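Long-range contact in transcriptional regulator, LacI family (Burkholderia phymatum, PDB 2RGY), which probably regulates transcription as a LacI-family DNA-binding protein whose periplasmic-binding-protein-like region, the part crystallised here, is likely to sense a small sugar-like effector: residues 220-225 with 236-241. Numbering follows the deposited sequence.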
ATOM      1  N   SER A 220     -11.312  -7.591 -21.649  1.00 20.30           N
ATOM      2  CA  SER A 220     -10.184  -8.274 -21.034  1.00 19.83           C
ATOM      3  C   SER A 220      -9.236  -7.175 -20.595  1.00 17.45           C
ATOM      4  O   SER A 220      -8.935  -6.273 -21.362  1.00 17.93           O
ATOM      5  CB  SER A 220      -9.502  -9.199 -22.039  1.00 22.52           C
ATOM      6  OG  SER A 220     -10.272 -10.369 -22.246  1.00 26.71           O
ATOM      7  N   VAL A 221      -8.779  -7.254 -19.354  1.00 18.03           N
ATOM      8  CA  VAL A 221      -7.904  -6.232 -18.794  1.00 17.00           C
ATOM      9  C   VAL A 221      -6.591  -6.810 -18.296  1.00 16.77           C
ATOM     10  O   VAL A 221      -6.584  -7.794 -17.571  1.00 17.14           O
ATOM     11  CB  VAL A 221      -8.597  -5.517 -17.601  1.00 15.35           C
ATOM     12  CG1 VAL A 221      -7.691  -4.427 -17.039  1.00 16.85           C
ATOM     13  CG2 VAL A 221      -9.933  -4.938 -18.042  1.00 13.70           C
ATOM     14  N   ILE A 222      -5.478  -6.203 -18.686  1.00 17.12           N
ATOM     15  CA  ILE A 222      -4.186  -6.680 -18.212  1.00 17.41           C
ATOM     16  C   ILE A 222      -3.420  -5.538 -17.557  1.00 15.95           C
ATOM     17  O   ILE A 222      -3.335  -4.446 -18.110  1.00 17.26           O
ATOM     18  CB  ILE A 222      -3.336  -7.275 -19.341  1.00 15.81           C
ATOM     19  CG1 ILE A 222      -2.008  -7.762 -18.766  1.00 18.49           C
ATOM     20  CG2 ILE A 222      -3.102  -6.244 -20.428  1.00 15.90           C
ATOM     21  CD1 ILE A 222      -1.219  -8.665 -19.715  1.00 19.68           C
ATOM     22  N   GLY A 223      -2.873  -5.792 -16.373  1.00 14.53           N
ATOM     23  CA  GLY A 223      -2.139  -4.758 -15.669  1.00 15.63           C
ATOM     24  C   GLY A 223      -0.634  -4.851 -15.834  1.00 18.51           C
ATOM     25  O   GLY A 223      -0.139  -5.602 -16.670  1.00 18.25           O
ATOM     26  N   TYR A 224       0.100  -4.103 -15.018  1.00 18.72           N
ATOM     27  CA  TYR A 224       1.553  -4.093 -15.111  1.00 20.29           C
ATOM     28  C   TYR A 224       2.137  -3.897 -13.714  1.00 21.43           C
ATOM     29  O   TYR A 224       1.673  -3.038 -12.967  1.00 21.26           O
ATOM     30  CB  TYR A 224       1.985  -2.955 -16.029  1.00 17.15           C
ATOM     31  CG  TYR A 224       3.373  -3.084 -16.597  1.00 19.52           C
ATOM     32  CD1 TYR A 224       3.580  -3.613 -17.870  1.00 19.69           C
ATOM     33  CD2 TYR A 224       4.478  -2.631 -15.883  1.00 19.55           C
ATOM     34  CE1 TYR A 224       4.864  -3.680 -18.425  1.00 22.34           C
ATOM     35  CE2 TYR A 224       5.766  -2.695 -16.419  1.00 21.27           C
ATOM     36  CZ  TYR A 224       5.955  -3.217 -17.693  1.00 23.33           C
ATOM     37  OH  TYR A 224       7.228  -3.249 -18.238  1.00 23.67           O
ATOM     38  N   ASP A 225       3.150  -4.702 -13.392  1.00 22.89           N
ATOM     39  CA  ASP A 225       3.862  -4.707 -12.108  1.00 23.38           C
ATOM     40  C   ASP A 225       3.675  -6.059 -11.426  1.00 24.28           C
ATOM     41  O   ASP A 225       4.643  -6.697 -11.016  1.00 23.92           O
ATOM     42  CB  ASP A 225       3.360  -3.621 -11.127  1.00 23.78           C
ATOM     43  CG  ASP A 225       3.772  -2.205 -11.524  1.00 26.03           C
ATOM     44  OD1 ASP A 225       4.775  -2.035 -12.242  1.00 25.00           O
ATOM     45  OD2 ASP A 225       3.096  -1.240 -11.090  1.00 28.21           O
ATOM     46  N   ALA A 236      -9.598 -11.633 -10.417  1.00 16.50           N
ATOM     47  CA  ALA A 236      -8.152 -11.698 -10.207  1.00 17.97           C
ATOM     48  C   ALA A 236      -7.469 -11.092 -11.433  1.00 17.77           C
ATOM     49  O   ALA A 236      -7.700 -11.531 -12.557  1.00 15.81           O
ATOM     50  CB  ALA A 236      -7.712 -13.139 -10.004  1.00 18.73           C
ATOM     51  N   LEU A 237      -6.628 -10.086 -11.201  1.00 17.83           N
ATOM     52  CA  LEU A 237      -5.965  -9.364 -12.286  1.00 18.55           C
ATOM     53  C   LEU A 237      -4.745 -10.007 -12.929  1.00 20.23           C
ATOM     54  O   LEU A 237      -3.745 -10.284 -12.254  1.00 19.05           O
ATOM     55  CB  LEU A 237      -5.575  -7.963 -11.805  1.00 19.61           C
ATOM     56  CG  LEU A 237      -4.945  -7.031 -12.842  1.00 19.32           C
ATOM     57  CD1 LEU A 237      -5.988  -6.652 -13.894  1.00 19.60           C
ATOM     58  CD2 LEU A 237      -4.406  -5.790 -12.147  1.00 18.45           C
ATOM     59  N   THR A 238      -4.837 -10.230 -14.241  1.00 18.65           N
ATOM     60  CA  THR A 238      -3.731 -10.786 -15.012  1.00 18.25           C
ATOM     61  C   THR A 238      -2.786  -9.605 -15.174  1.00 18.38           C
ATOM     62  O   THR A 238      -3.201  -8.513 -15.567  1.00 18.32           O
ATOM     63  CB  THR A 238      -4.209 -11.301 -16.390  1.00 19.13           C
ATOM     64  OG1 THR A 238      -5.011 -12.479 -16.199  1.00 16.47           O
ATOM     65  CG2 THR A 238      -3.016 -11.634 -17.288  1.00 16.83           C
ATOM     66  N   SER A 239      -1.516  -9.815 -14.858  1.00 17.86           N
ATOM     67  CA  SER A 239      -0.559  -8.724 -14.909  1.00 18.09           C
ATOM     68  C   SER A 239       0.836  -9.135 -15.348  1.00 18.32           C
ATOM     69  O   SER A 239       1.245 -10.273 -15.155  1.00 20.14           O
ATOM     70  CB  SER A 239      -0.485  -8.078 -13.518  1.00 18.16           C
ATOM     71  OG  SER A 239       0.415  -6.983 -13.469  1.00 20.63           O
ATOM     72  N   VAL A 240       1.553  -8.193 -15.950  1.00 18.14           N
ATOM     73  CA  VAL A 240       2.922  -8.422 -16.378  1.00 18.56           C
ATOM     74  C   VAL A 240       3.757  -8.370 -15.091  1.00 19.46           C
ATOM     75  O   VAL A 240       3.712  -7.389 -14.340  1.00 17.75           O
ATOM     76  CB  VAL A 240       3.391  -7.319 -17.352  1.00 17.60           C
ATOM     77  CG1 VAL A 240       4.873  -7.460 -17.628  1.00 17.49           C
ATOM     78  CG2 VAL A 240       2.600  -7.405 -18.657  1.00 17.26           C
ATOM     79  N   HIS A 241       4.498  -9.441 -14.832  1.00 19.30           N
ATOM     80  CA  HIS A 241       5.312  -9.521 -13.631  1.00 21.17           C
ATOM     81  C   HIS A 241       6.696  -8.886 -13.764  1.00 22.35           C
ATOM     82  O   HIS A 241       7.529  -9.352 -14.538  1.00 24.39           O
ATOM     83  CB  HIS A 241       5.492 -10.973 -13.208  1.00 23.12           C
ATOM     84  CG  HIS A 241       6.328 -11.125 -11.980  1.00 25.84           C
ATOM     85  ND1 HIS A 241       5.824 -10.922 -10.715  1.00 27.73           N
ATOM     86  CD2 HIS A 241       7.645 -11.392 -11.826  1.00 26.91           C
ATOM     87  CE1 HIS A 241       6.796 -11.061  -9.831  1.00 28.07           C
ATOM     88  NE2 HIS A 241       7.912 -11.345 -10.478  1.00 26.35           N
TER
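Gly223 pairs with Ser239 at the tight centre of this parallel strand contact, their CA atoms 4.3 Å apart. Gly223 N donates a nearly straight bond of 2.9 Å to Thr238 O, in the carbonyl plane. Gly223 O accepts from Val240 N at 3.2 Å, with the donor 50° above the carbonyl plane. Asp225 N then bonds to Val240 O at 2.9 Å, with an N-H...O angle of 140°, more bent than the first bond. Ser239 OG lies over the Gly223-Tyr224 peptide, 3.4 Å from Gly223 C. Its hydrogen bond goes to Asp198, at the start of helix 198-210. On the other face Val240 meets the Tyr224 ring obliquely, CG1 near CE1 and CG2 near CD1, and Val240 CB comes 3.7 Å from Tyr224 CD1. With CG anti to the backbone N (chi1 -160°) the Tyr224 ring lies alongside Val240, and its hydroxyl is hydrogen-bonded to His112 ND1. Ile222 touches Val240 more lightly, CD1 to CG2 at 4.2 Å, and helix 112-125 packs on both side chains. The side chains at the Asp225-His241 end are looser: both residues are partly exposed and their side chains do not meet; His241 ND1 bonds instead to Asp226. The two strands are neighbours in the mixed sheet flanked by helices 112-125 and 198-210, an arrangement typical of the C-terminal Rossmann-like subdomain of LacI-family, periplasmic-binding-protein-like folds.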